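Long-range contacts in uncharacterized protein (Klebsiella pneumoniae, PDB 2A2L), which is of unknown function but, as a member of the HbpS-like family, possibly binds or degrades haem: residues K66-C71 / Q99-F104; V33-S38 / E128-L133; Q7-I12 / N113-G118; Q18-A23 / L138-A143. All blocks are in the same frame, centred on the assembly; numbering follows the deposited sequence.

In the fold
Helices on both faces of one antiparallel sheet make three of the contacts, and interaction 3 pairs strand 6-12 with the start of strand 116-123. Along the chain, the segments of interaction 3 alternate with those of interactions 2 and 4, whereas the segments of interaction 1 both lie between those of each other contact. Interactions 2 and 4 share helix 127-143, have centres about 13 Å apart and meet where Phe37 touches Met20 and Ala21. Interaction 3, centred about 17 Å from interaction 4, joins it through Ile12 and Ile117 against Phe141. Interaction 1 belongs to helix 59-72 on the opposite face and reaches interaction 2 through the Lys66-Asp130 salt bridge. Interactions 2 and 3 are about 24 Å apart.

Interaction 1: K66-C71 / Q99-F104; sequences KAWSAC and QRIIIF
Ser69 OG is gripped by two groups: it accepts a hydrogen bond from Ile102 N at 2.9 Å, with an N-H...O angle of 156°, and is also bonded to the carbonyl oxygen of Asn65, one turn back in its own helix. The irregular segment 99-104 is thereby fixed to the helix side. Next to this bond the guanidinium of Arg100 lies flat over one face of Trp68, the planes 18° apart. The pair forms a cation-pi stack, with CZ of Arg100 3.8 Å from the centroid of the five-membered ring of Trp68. A bend at chi3 (81°) folds the arginine back over the indole, and Asn65 OD1 holds its NE. Near the plane of the same ring, Ile101 CG1 meets the edge at CZ3 of Trp68, 4.0 Å away. Helix 59-72, which carries Lys66, Trp68 and Ser69, packs by its other side on strands 36-41 and 116-123 of the central sheet, so the loop forms a layer outside it. Lys66 runs extended, its CG 3.6 Å from CG2 of Ile102 and its CE 3.7 Å from CE1 of Phe104. Beyond these apolar contacts Lys66 NZ bonds to the carbonyls of Val122 and Gly105 and forms a salt bridge with Asp130. Ser58 of the third subunit packs on Trp68 and Ile101.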
loop_
_atom_site.group_PDB
_atom_site.type_symbol
_atom_site.label_atom_id
_atom_site.label_comp_id
_atom_site.label_asym_id
_atom_site.label_seq_id
_atom_site.Cartn_x
_atom_site.Cartn_y
_atom_site.Cartn_z
ATOM N N LYS A 66 -1.893 -18.839 2.442
ATOM C CA LYS A 66 -1.659 -20.225 2.069
ATOM C C LYS A 66 -2.911 -20.806 1.470
ATOM O O LYS A 66 -2.822 -21.530 0.507
ATOM C CB LYS A 66 -1.205 -21.071 3.264
ATOM C CG LYS A 66 0.225 -20.800 3.704
ATOM C CD LYS A 66 0.546 -21.513 5.008
ATOM C CE LYS A 66 2.046 -21.657 5.244
ATOM N NZ LYS A 66 2.272 -22.351 6.550
ATOM N N ALA A 67 -4.079 -20.473 2.020
ATOM C CA ALA A 67 -5.328 -21.013 1.476
ATOM C C ALA A 67 -5.566 -20.394 0.099
ATOM O O ALA A 67 -5.816 -21.100 -0.886
ATOM C CB ALA A 67 -6.521 -20.752 2.419
ATOM N N TRP A 68 -5.469 -19.071 0.038
ATOM C CA TRP A 68 -5.662 -18.357 -1.207
ATOM C C TRP A 68 -4.658 -18.787 -2.268
ATOM O O TRP A 68 -5.015 -18.857 -3.444
ATOM C CB TRP A 68 -5.652 -16.845 -0.986
ATOM C CG TRP A 68 -5.811 -16.061 -2.252
ATOM C CD1 TRP A 68 -6.985 -15.601 -2.805
ATOM C CD2 TRP A 68 -4.762 -15.636 -3.126
ATOM N NE1 TRP A 68 -6.724 -14.927 -3.967
ATOM C CE2 TRP A 68 -5.370 -14.940 -4.198
ATOM C CE3 TRP A 68 -3.370 -15.819 -3.137
ATOM C CZ2 TRP A 68 -4.635 -14.399 -5.256
ATOM C CZ3 TRP A 68 -2.639 -15.290 -4.198
ATOM C CH2 TRP A 68 -3.277 -14.582 -5.242
ATOM N N SER A 69 -3.424 -19.087 -1.859
ATOM C CA SER A 69 -2.416 -19.599 -2.783
ATOM C C SER A 69 -2.731 -21.011 -3.264
ATOM O O SER A 69 -2.655 -21.306 -4.452
ATOM C CB SER A 69 -1.029 -19.572 -2.142
ATOM O OG SER A 69 -0.540 -18.253 -2.014
ATOM N N ALA A 70 -3.085 -21.880 -2.325
ATOM C CA ALA A 70 -3.524 -23.225 -2.646
ATOM C C ALA A 70 -4.727 -23.301 -3.610
ATOM O O ALA A 70 -4.787 -24.180 -4.479
ATOM C CB ALA A 70 -3.805 -23.982 -1.389
ATOM N N CYS A 71 -5.678 -22.384 -3.453
ATOM C CA CYS A 71 -6.857 -22.333 -4.318
ATOM C C CYS A 71 -6.498 -21.690 -5.647
ATOM O O CYS A 71 -6.961 -22.125 -6.686
ATOM C CB CYS A 71 -7.967 -21.497 -3.667
ATOM S SG CYS A 71 -9.474 -21.343 -4.677
ATOM N N GLN A 99 2.503 -10.043 -2.711
ATOM C CA GLN A 99 3.150 -11.070 -1.898
ATOM C C GLN A 99 2.171 -12.022 -1.183
ATOM O O GLN A 99 2.442 -12.483 -0.082
ATOM C CB GLN A 99 4.176 -10.453 -0.946
ATOM C CG GLN A 99 5.274 -9.597 -1.645
ATOM C CD GLN A 99 4.831 -8.165 -2.092
ATOM O OE1 GLN A 99 4.155 -7.416 -1.358
ATOM N NE2 GLN A 99 5.222 -7.797 -3.307
ATOM N N ARG A 100 1.041 -12.347 -1.819
ATOM C CA ARG A 100 0.056 -13.257 -1.220
ATOM C C ARG A 100 0.420 -14.695 -1.489
ATOM O O ARG A 100 -0.130 -15.599 -0.844
ATOM C CB ARG A 100 -1.359 -13.008 -1.761
ATOM C CG ARG A 100 -2.025 -11.743 -1.253
ATOM C CD ARG A 100 -3.529 -11.771 -1.509
ATOM N NE ARG A 100 -4.214 -12.548 -0.485
ATOM C CZ ARG A 100 -5.502 -12.871 -0.526
ATOM N NH1 ARG A 100 -6.244 -12.467 -1.552
ATOM N NH2 ARG A 100 -6.043 -13.587 0.461
ATOM N N ILE A 101 1.306 -14.921 -2.463
ATOM C CA ILE A 101 1.678 -16.296 -2.816
ATOM C C ILE A 101 2.638 -16.896 -1.790
ATOM O O ILE A 101 3.771 -16.443 -1.656
ATOM C CB ILE A 101 2.193 -16.475 -4.269
ATOM C CG1 ILE A 101 1.058 -16.217 -5.263
ATOM C CG2 ILE A 101 2.692 -17.905 -4.477
ATOM C CD1 ILE A 101 1.512 -16.090 -6.699
ATOM N N ILE A 102 2.165 -17.894 -1.051
ATOM C CA ILE A 102 3.015 -18.547 -0.064
ATOM C C ILE A 102 3.729 -19.731 -0.662
ATOM O O ILE A 102 3.175 -20.418 -1.516
ATOM C CB ILE A 102 2.269 -18.922 1.225
ATOM C CG1 ILE A 102 1.455 -17.730 1.745
ATOM C CG2 ILE A 102 3.261 -19.340 2.304
ATOM C CD1 ILE A 102 2.322 -16.561 2.144
ATOM N N ILE A 103 4.979 -19.941 -0.252
ATOM C CA ILE A 103 5.888 -20.813 -0.998
ATOM C C ILE A 103 6.507 -21.862 -0.089
ATOM O O ILE A 103 7.485 -22.510 -0.449
ATOM C CB ILE A 103 7.017 -20.011 -1.731
ATOM C CG1 ILE A 103 7.762 -19.095 -0.754
ATOM C CG2 ILE A 103 6.440 -19.247 -2.910
ATOM C CD1 ILE A 103 9.082 -18.598 -1.249
ATOM N N PHE A 104 5.945 -22.020 1.099
ATOM C CA PHE A 104 6.257 -23.179 1.927
ATOM C C PHE A 104 4.966 -23.879 2.309
ATOM O O PHE A 104 3.885 -23.268 2.282
ATOM C CB PHE A 104 7.111 -22.813 3.152
ATOM C CG PHE A 104 6.733 -21.506 3.792
ATOM C CD1 PHE A 104 5.777 -21.456 4.813
ATOM C CD2 PHE A 104 7.323 -20.323 3.380
ATOM C CE1 PHE A 104 5.423 -20.242 5.390
ATOM C CE2 PHE A 104 6.960 -19.102 3.948
ATOM C CZ PHE A 104 6.015 -19.066 4.962
#

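Interaction 2: V33-S38 / E128-L133; sequences VAVVFS and EQDQLL
The chain at Val35 passes Asp130 with their CA atoms 7.9 Å apart and Val33 passes Gln129 with their CA atoms 8.6 Å apart, a spacing that leaves the contact to side chains alone. Leu133 does most of the joining. Its CG stands anti to the carbonyl carbon (chi1 -65°), and the extended branch brings CD1 up to the end of Val35, the two side chains meeting tip to tip. Leu133 CD1 is 3.8 Å from Val35 CG1 and 4.1 Å from Val35 CG2, so one methyl sits against both branches of the valine. The same CD1 lies 4.3 Å from Val33 CG1, a looser touch that makes Leu133 common to two residues of segment 33-38. One turn earlier on the helix, Gln129 slants across Val33 with its OE1 3.9 Å from Val33 CG2. Asp130 adds a marginal contact, since its OD1 only grazes Val35 CG1; that oxygen is bonded to the backbone N of Gly125. This is packing of the first turns of helix 127-143 against the lead-in to strand 36-41, whose backbone is bonded to Met52 on one side and Ser123 on the other. Val35 also touches Val122 of the neighbouring strand, and Leu133 reaches Lys27 of helix 14-30. With no hydrogen bond across the two segments, the join rests mainly on methyl contacts of Leu133 with the two valines, while Gln129 OE1 and the Asp130 carboxylate are bonded outside the two segments.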
loop_
_atom_site.group_PDB
_atom_site.type_symbol
_atom_site.label_atom_id
_atom_site.label_comp_id
_atom_site.label_asym_id
_atom_site.label_seq_id
_atom_site.Cartn_x
_atom_site.Cartn_y
_atom_site.Cartn_z
ATOM N N VAL A 33 0.677 -28.172 19.622
ATOM C CA VAL A 33 0.965 -26.978 18.849
ATOM C C VAL A 33 -0.279 -26.076 18.718
ATOM O O VAL A 33 -1.398 -26.557 18.661
ATOM C CB VAL A 33 1.684 -27.332 17.477
ATOM C CG1 VAL A 33 0.713 -27.879 16.430
ATOM C CG2 VAL A 33 2.456 -26.123 16.918
ATOM N N ALA A 34 -0.071 -24.766 18.681
ATOM C CA ALA A 34 -1.147 -23.804 18.459
ATOM C C ALA A 34 -1.042 -23.165 17.078
ATOM O O ALA A 34 -0.046 -22.516 16.753
ATOM C CB ALA A 34 -1.114 -22.744 19.515
ATOM N N VAL A 35 -2.082 -23.341 16.268
ATOM C CA VAL A 35 -2.060 -22.833 14.900
ATOM C C VAL A 35 -3.200 -21.880 14.552
ATOM O O VAL A 35 -4.249 -21.910 15.183
ATOM C CB VAL A 35 -1.976 -23.969 13.867
ATOM C CG1 VAL A 35 -0.730 -24.826 14.105
ATOM C CG2 VAL A 35 -3.229 -24.798 13.868
ATOM N N VAL A 36 -2.993 -21.050 13.524
ATOM C CA VAL A 36 -4.109 -20.501 12.732
ATOM C C VAL A 36 -4.612 -21.446 11.617
ATOM O O VAL A 36 -3.814 -22.064 10.925
ATOM C CB VAL A 36 -3.762 -19.118 12.189
ATOM C CG1 VAL A 36 -5.021 -18.347 11.723
ATOM C CG2 VAL A 36 -3.027 -18.335 13.266
ATOM N N PHE A 37 -5.937 -21.543 11.452
ATOM C CA PHE A 37 -6.556 -22.295 10.350
ATOM C C PHE A 37 -7.398 -21.360 9.513
ATOM O O PHE A 37 -8.162 -20.540 10.048
ATOM C CB PHE A 37 -7.459 -23.415 10.875
ATOM C CG PHE A 37 -8.100 -24.274 9.786
ATOM C CD1 PHE A 37 -7.301 -24.993 8.871
ATOM C CD2 PHE A 37 -9.496 -24.397 9.707
ATOM C CE1 PHE A 37 -7.875 -25.805 7.867
ATOM C CE2 PHE A 37 -10.107 -25.216 8.713
ATOM C CZ PHE A 37 -9.293 -25.927 7.792
ATOM N N SER A 38 -7.260 -21.480 8.199
ATOM C CA SER A 38 -8.080 -20.688 7.289
ATOM C C SER A 38 -8.666 -21.562 6.222
ATOM O O SER A 38 -8.084 -22.587 5.906
ATOM C CB SER A 38 -7.287 -19.556 6.687
ATOM O OG SER A 38 -6.683 -18.815 7.721
ATOM N N GLU A 128 6.269 -28.826 8.199
ATOM C CA GLU A 128 5.794 -30.209 8.222
ATOM C C GLU A 128 4.499 -30.383 9.010
ATOM O O GLU A 128 3.615 -31.106 8.566
ATOM C CB GLU A 128 6.852 -31.161 8.788
ATOM C CG GLU A 128 8.278 -30.885 8.345
ATOM C CD GLU A 128 9.072 -30.044 9.359
ATOM O OE1 GLU A 128 9.000 -28.794 9.273
ATOM O OE2 GLU A 128 9.773 -30.632 10.224
ATOM N N GLN A 129 4.410 -29.743 10.180
ATOM C CA GLN A 129 3.183 -29.730 10.978
ATOM C C GLN A 129 1.996 -29.059 10.294
ATOM O O GLN A 129 0.916 -29.658 10.197
ATOM C CB GLN A 129 3.434 -29.086 12.331
ATOM C CG GLN A 129 4.155 -30.004 13.303
ATOM C CD GLN A 129 4.645 -29.271 14.511
ATOM O OE1 GLN A 129 4.770 -28.044 14.498
ATOM N NE2 GLN A 129 4.908 -30.009 15.583
ATOM N N ASP A 130 2.202 -27.826 9.824
ATOM C CA ASP A 130 1.199 -27.075 9.071
ATOM C C ASP A 130 0.545 -27.949 8.004
ATOM O O ASP A 130 -0.679 -27.993 7.878
ATOM C CB ASP A 130 1.821 -25.844 8.411
ATOM C CG ASP A 130 2.432 -24.883 9.413
ATOM O OD1 ASP A 130 2.060 -24.953 10.612
ATOM O OD2 ASP A 130 3.286 -24.058 9.005
ATOM N N GLN A 131 1.384 -28.665 7.267
ATOM C CA GLN A 131 0.956 -29.437 6.128
ATOM C C GLN A 131 0.210 -30.717 6.565
ATOM O O GLN A 131 -0.698 -31.176 5.872
ATOM C CB GLN A 131 2.173 -29.758 5.271
ATOM C CG GLN A 131 1.833 -30.068 3.850
ATOM C CD GLN A 131 2.960 -30.770 3.132
ATOM O OE1 GLN A 131 4.146 -30.436 3.314
ATOM N NE2 GLN A 131 2.598 -31.754 2.297
ATOM N N LEU A 132 0.607 -31.258 7.717
ATOM C CA LEU A 132 0.023 -32.464 8.322
ATOM C C LEU A 132 -1.380 -32.138 8.837
ATOM O O LEU A 132 -2.266 -32.993 8.853
ATOM C CB LEU A 132 0.910 -32.956 9.487
ATOM C CG LEU A 132 0.417 -34.099 10.410
ATOM C CD1 LEU A 132 1.579 -35.006 10.871
ATOM C CD2 LEU A 132 -0.301 -33.598 11.658
ATOM N N LEU A 133 -1.554 -30.891 9.272
ATOM C CA LEU A 133 -2.807 -30.434 9.841
ATOM C C LEU A 133 -3.710 -29.969 8.719
ATOM O O LEU A 133 -4.931 -29.926 8.867
ATOM C CB LEU A 133 -2.561 -29.288 10.820
ATOM C CG LEU A 133 -1.758 -29.599 12.074
ATOM C CD1 LEU A 133 -1.560 -28.360 12.855
ATOM C CD2 LEU A 133 -2.448 -30.647 12.916
#

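Interaction 3: Q7-I12 / N113-G118; sequences QQVQTI and NEQVIG
Gln10 N donates to the side-chain oxygen OE1 of Gln115 at 2.8 Å, the N-H...O angle being 163° and the donor somewhat tilted from the carbonyl plane. A glutamine amide thus does what a backbone carbonyl would do in regular strand pairing. Further along, Ile12 N bonds to Ile117 O, also at 2.8 Å, and the two strands run roughly parallel, 35° apart. CA-H...O contacts fill in between these bonds: Ile117 CA lies 3.4 Å from Gln10 O, and Thr11 CA lies 3.5 Å from Ile117 O. Ile117 buries the most surface here. Its CG2 packs on Gln10 CB at 3.6 Å, and its CD1 on Ile12 CB at 3.7 Å. Gln115 reaches the strand because its chain is extended, with CG anti to the backbone N (chi1 -157°); OE1 also passes 3.4 Å from Val9 CB. Arg42 borders this shell: it touches Val9 and Gln115, and its backbone N is bonded to Thr11 OG1. Strand 6-12 also pairs antiparallel with a strand of the fourth subunit, which carries the sheet across the interface, and Ser6 of that subunit bonds to Gln10 OE1. Within the chain, Ile117 is bonded to Val110 of strand 107-111, while Ile12 and Ile117 both lie against Phe141 of helix 127-143.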
loop_
_atom_site.group_PDB
_atom_site.type_symbol
_atom_site.label_atom_id
_atom_site.label_comp_id
_atom_site.label_asym_id
_atom_site.label_seq_id
_atom_site.Cartn_x
_atom_site.Cartn_y
_atom_site.Cartn_z
ATOM N N GLN A 7 -20.802 -21.380 -16.714
ATOM C CA GLN A 7 -20.429 -22.728 -16.295
ATOM C C GLN A 7 -20.860 -23.025 -14.863
ATOM O O GLN A 7 -21.025 -22.109 -14.050
ATOM C CB GLN A 7 -18.921 -22.931 -16.415
ATOM C CG GLN A 7 -18.526 -24.009 -17.408
ATOM C CD GLN A 7 -17.038 -23.985 -17.743
ATOM O OE1 GLN A 7 -16.314 -24.930 -17.432
ATOM N NE2 GLN A 7 -16.577 -22.905 -18.384
ATOM N N GLN A 8 -21.013 -24.311 -14.555
ATOM C CA GLN A 8 -21.405 -24.754 -13.217
ATOM C C GLN A 8 -20.186 -25.203 -12.424
ATOM O O GLN A 8 -19.401 -26.021 -12.901
ATOM C CB GLN A 8 -22.382 -25.918 -13.307
ATOM C CG GLN A 8 -23.819 -25.495 -13.399
ATOM C CD GLN A 8 -24.606 -26.318 -14.410
ATOM O OE1 GLN A 8 -24.149 -27.373 -14.867
ATOM N NE2 GLN A 8 -25.801 -25.842 -14.760
ATOM N N VAL A 9 -20.028 -24.655 -11.223
ATOM C CA VAL A 9 -18.900 -24.992 -10.344
ATOM C C VAL A 9 -19.340 -25.171 -8.899
ATOM O O VAL A 9 -20.312 -24.557 -8.436
ATOM C CB VAL A 9 -17.759 -23.947 -10.376
ATOM C CG1 VAL A 9 -16.947 -24.092 -11.636
ATOM C CG2 VAL A 9 -18.298 -22.525 -10.221
ATOM N N GLN A 10 -18.599 -26.021 -8.205
ATOM C CA GLN A 10 -18.793 -26.276 -6.797
ATOM C C GLN A 10 -17.876 -25.423 -5.908
ATOM O O GLN A 10 -16.688 -25.289 -6.169
ATOM C CB GLN A 10 -18.571 -27.755 -6.530
ATOM C CG GLN A 10 -19.465 -28.302 -5.450
ATOM C CD GLN A 10 -20.776 -28.851 -5.970
ATOM O OE1 GLN A 10 -21.710 -29.093 -5.193
ATOM N NE2 GLN A 10 -20.857 -29.054 -7.289
ATOM N N THR A 11 -18.469 -24.837 -4.873
ATOM C CA THR A 11 -17.755 -24.100 -3.848
ATOM C C THR A 11 -17.885 -24.821 -2.488
ATOM O O THR A 11 -18.921 -25.411 -2.185
ATOM C CB THR A 11 -18.228 -22.604 -3.799
ATOM O OG1 THR A 11 -17.310 -21.805 -3.024
ATOM C CG2 THR A 11 -19.649 -22.459 -3.246
ATOM N N ILE A 12 -16.831 -24.804 -1.685
ATOM C CA ILE A 12 -16.934 -25.286 -0.302
ATOM C C ILE A 12 -17.762 -24.298 0.548
ATOM O O ILE A 12 -17.912 -23.119 0.190
ATOM C CB ILE A 12 -15.524 -25.637 0.330
ATOM C CG1 ILE A 12 -15.669 -26.475 1.613
ATOM C CG2 ILE A 12 -14.671 -24.393 0.560
ATOM C CD1 ILE A 12 -14.408 -27.248 2.053
ATOM N N ASN A 113 -14.864 -33.922 -6.739
ATOM C CA ASN A 113 -15.399 -34.257 -8.059
ATOM C C ASN A 113 -14.474 -33.694 -9.123
ATOM O O ASN A 113 -14.904 -32.941 -10.011
ATOM C CB ASN A 113 -16.838 -33.741 -8.263
ATOM C CG ASN A 113 -17.798 -34.185 -7.158
ATOM O OD1 ASN A 113 -17.711 -35.313 -6.654
ATOM N ND2 ASN A 113 -18.731 -33.297 -6.787
ATOM N N GLU A 114 -13.197 -34.040 -9.001
ATOM C CA GLU A 114 -12.190 -33.593 -9.956
ATOM C C GLU A 114 -12.248 -32.064 -10.231
ATOM O O GLU A 114 -12.352 -31.605 -11.377
ATOM C CB GLU A 114 -12.311 -34.438 -11.225
ATOM C CG GLU A 114 -11.838 -35.895 -11.009
ATOM C CD GLU A 114 -12.563 -36.889 -11.911
ATOM O OE1 GLU A 114 -13.531 -36.473 -12.591
ATOM O OE2 GLU A 114 -12.166 -38.081 -11.935
ATOM N N GLN A 115 -12.197 -31.293 -9.149
ATOM C CA GLN A 115 -12.484 -29.872 -9.184
ATOM C C GLN A 115 -12.031 -29.256 -7.878
ATOM O O GLN A 115 -12.160 -29.872 -6.811
ATOM C CB GLN A 115 -13.984 -29.663 -9.322
ATOM C CG GLN A 115 -14.406 -28.322 -9.901
ATOM C CD GLN A 115 -15.866 -28.050 -9.630
ATOM O OE1 GLN A 115 -16.310 -26.909 -9.648
ATOM N NE2 GLN A 115 -16.623 -29.110 -9.357
ATOM N N VAL A 116 -11.516 -28.033 -7.962
ATOM C CA VAL A 116 -11.002 -27.323 -6.793
ATOM C C VAL A 116 -12.088 -26.396 -6.252
ATOM O O VAL A 116 -12.465 -25.411 -6.880
ATOM C CB VAL A 116 -9.698 -26.564 -7.151
ATOM C CG1 VAL A 116 -9.363 -25.463 -6.145
ATOM C CG2 VAL A 116 -8.553 -27.537 -7.285
ATOM N N ILE A 117 -12.614 -26.726 -5.087
ATOM C CA ILE A 117 -13.812 -26.054 -4.605
ATOM C C ILE A 117 -13.492 -24.945 -3.593
ATOM O O ILE A 117 -14.394 -24.313 -3.017
ATOM C CB ILE A 117 -14.840 -27.067 -4.031
ATOM C CG1 ILE A 117 -14.281 -27.791 -2.806
ATOM C CG2 ILE A 117 -15.251 -28.078 -5.094
ATOM C CD1 ILE A 117 -15.335 -28.493 -2.006
ATOM N N GLY A 118 -12.199 -24.709 -3.397
ATOM C CA GLY A 118 -11.719 -23.919 -2.279
ATOM C C GLY A 118 -10.334 -24.374 -1.892
ATOM O O GLY A 118 -9.710 -25.146 -2.626
#

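Interaction 4: Q18-A23 / L138-A143; sequences QQMAAA and LDCFSA
Met20 and Cys140 bury the most surface between these helices, and their CA atoms come within 5.9 Å. From Met20 the thioether end swings toward the second helix, bent at chi3 (93°), and its methyl CE is only 3.4 Å from Phe141 CB, a tight fit. The two side chains lie side by side and point the same way, toward the sheet, and the methyl sits obliquely to the phenyl ring. Leu138 closes in on the same methyl, its CD2 4.1 Å from Met20 CE. Cys140 works from the other helix: SG, anti to the backbone N (chi1 163°), lies against the backbone of segment 18-23. There it is 3.8 Å from Gln19 O and equally 3.8 Å from Met20 N. Ala23, a turn further on, meets the same cysteine carbon to carbon, its CB 3.8 Å from Cys140 CB. No hydrogen bond crosses the contact, and the carbonyl of Gln19 is used within its own helix by Ala22 N and Ala23 N. Where the small side chains of Ala23 and Cys140 meet, the segment axes come within 8.8 Å, at 134°. On the sheet side, Met20 touches Val120 and Phe37, and Phe141 stacks edge-to-face with Phe112. Lys5 of the fourth subunit makes a cation-pi contact with Phe141. Helices 14-30 and 127-143, from the two ends of the chain, thus pack side by side over one face of an antiparallel sheet, an alpha+beta layering consistent with membership of the GAF clan.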
loop_
_atom_site.group_PDB
_atom_site.type_symbol
_atom_site.label_atom_id
_atom_site.label_comp_id
_atom_site.label_asym_id
_atom_site.label_seq_id
_atom_site.Cartn_x
_atom_site.Cartn_y
_atom_site.Cartn_z
ATOM N N GLN A 18 -16.288 -25.142 9.030
ATOM C CA GLN A 18 -16.426 -25.165 10.480
ATOM C C GLN A 18 -16.005 -26.499 11.077
ATOM O O GLN A 18 -15.379 -26.541 12.130
ATOM C CB GLN A 18 -17.859 -24.869 10.867
ATOM C CG GLN A 18 -18.124 -23.420 11.083
ATOM C CD GLN A 18 -19.600 -23.139 11.095
ATOM O OE1 GLN A 18 -20.401 -23.950 10.633
ATOM N NE2 GLN A 18 -19.978 -21.985 11.618
ATOM N N GLN A 19 -16.344 -27.577 10.382
ATOM C CA GLN A 19 -16.042 -28.920 10.819
ATOM C C GLN A 19 -14.553 -29.228 10.741
ATOM O O GLN A 19 -13.993 -29.764 11.695
ATOM C CB GLN A 19 -16.850 -29.935 10.009
ATOM C CG GLN A 19 -18.364 -29.794 10.153
ATOM C CD GLN A 19 -18.862 -29.833 11.613
ATOM O OE1 GLN A 19 -18.754 -30.855 12.308
ATOM N NE2 GLN A 19 -19.418 -28.716 12.071
ATOM N N MET A 20 -13.911 -28.881 9.621
ATOM C CA MET A 20 -12.437 -28.994 9.493
ATOM C C MET A 20 -11.641 -28.112 10.454
ATOM O O MET A 20 -10.491 -28.409 10.762
ATOM C CB MET A 20 -11.958 -28.713 8.076
ATOM C CG MET A 20 -12.831 -29.248 6.959
ATOM S SD MET A 20 -12.509 -28.325 5.438
ATOM C CE MET A 20 -11.305 -29.363 4.785
ATOM N N ALA A 21 -12.246 -27.034 10.926
ATOM C CA ALA A 21 -11.649 -26.254 11.994
ATOM C C ALA A 21 -11.501 -27.078 13.269
ATOM O O ALA A 21 -10.512 -26.925 14.000
ATOM C CB ALA A 21 -12.452 -24.979 12.250
ATOM N N ALA A 22 -12.468 -27.955 13.540
ATOM C CA ALA A 22 -12.490 -28.656 14.809
ATOM C C ALA A 22 -11.531 -29.824 14.762
ATOM O O ALA A 22 -10.897 -30.157 15.768
ATOM C CB ALA A 22 -13.894 -29.124 15.156
ATOM N N ALA A 23 -11.425 -30.436 13.588
ATOM C CA ALA A 23 -10.492 -31.522 13.348
ATOM C C ALA A 23 -9.084 -31.015 13.629
ATOM O O ALA A 23 -8.397 -31.525 14.519
ATOM C CB ALA A 23 -10.602 -32.004 11.901
ATOM N N LEU A 138 -8.445 -31.896 5.171
ATOM C CA LEU A 138 -8.944 -32.544 3.957
ATOM C C LEU A 138 -9.547 -33.921 4.266
ATOM O O LEU A 138 -10.640 -34.245 3.818
ATOM C CB LEU A 138 -7.822 -32.656 2.915
ATOM C CG LEU A 138 -7.098 -31.369 2.474
ATOM C CD1 LEU A 138 -6.480 -31.565 1.131
ATOM C CD2 LEU A 138 -8.019 -30.170 2.398
ATOM N N ASP A 139 -8.843 -34.704 5.071
ATOM C CA ASP A 139 -9.311 -36.008 5.519
ATOM C C ASP A 139 -10.626 -35.949 6.302
ATOM O O ASP A 139 -11.425 -36.901 6.252
ATOM C CB ASP A 139 -8.240 -36.672 6.386
ATOM C CG ASP A 139 -7.223 -37.426 5.573
ATOM O OD1 ASP A 139 -7.495 -37.687 4.383
ATOM O OD2 ASP A 139 -6.152 -37.769 6.130
ATOM N N CYS A 140 -10.833 -34.855 7.039
ATOM C CA CYS A 140 -12.115 -34.595 7.696
ATOM C C CYS A 140 -13.169 -34.302 6.629
ATOM O O CYS A 140 -14.266 -34.881 6.648
ATOM C CB CYS A 140 -11.984 -33.437 8.705
ATOM S SG CYS A 140 -13.529 -32.617 9.290
ATOM N N PHE A 141 -12.812 -33.436 5.678
ATOM C CA PHE A 141 -13.752 -33.001 4.651
ATOM C C PHE A 141 -14.351 -34.210 3.957
ATOM O O PHE A 141 -15.572 -34.369 3.929
ATOM C CB PHE A 141 -13.092 -32.067 3.624
ATOM C CG PHE A 141 -13.939 -31.818 2.393
ATOM C CD1 PHE A 141 -15.042 -30.976 2.452
ATOM C CD2 PHE A 141 -13.639 -32.437 1.187
ATOM C CE1 PHE A 141 -15.826 -30.753 1.335
ATOM C CE2 PHE A 141 -14.425 -32.223 0.062
ATOM C CZ PHE A 141 -15.517 -31.377 0.139
ATOM N N SER A 142 -13.490 -35.070 3.424
ATOM C CA SER A 142 -13.933 -36.132 2.531
ATOM C C SER A 142 -14.832 -37.132 3.240
ATOM O O SER A 142 -15.611 -37.829 2.599
ATOM C CB SER A 142 -12.738 -36.838 1.889
ATOM O OG SER A 142 -11.726 -37.115 2.831
ATOM N N ALA A 143 -14.732 -37.167 4.569
ATOM C CA ALA A 143 -15.515 -38.068 5.424
ATOM C C ALA A 143 -16.960 -37.605 5.641
ATOM O O ALA A 143 -17.877 -38.432 5.772
ATOM C CB ALA A 143 -14.809 -38.252 6.774
#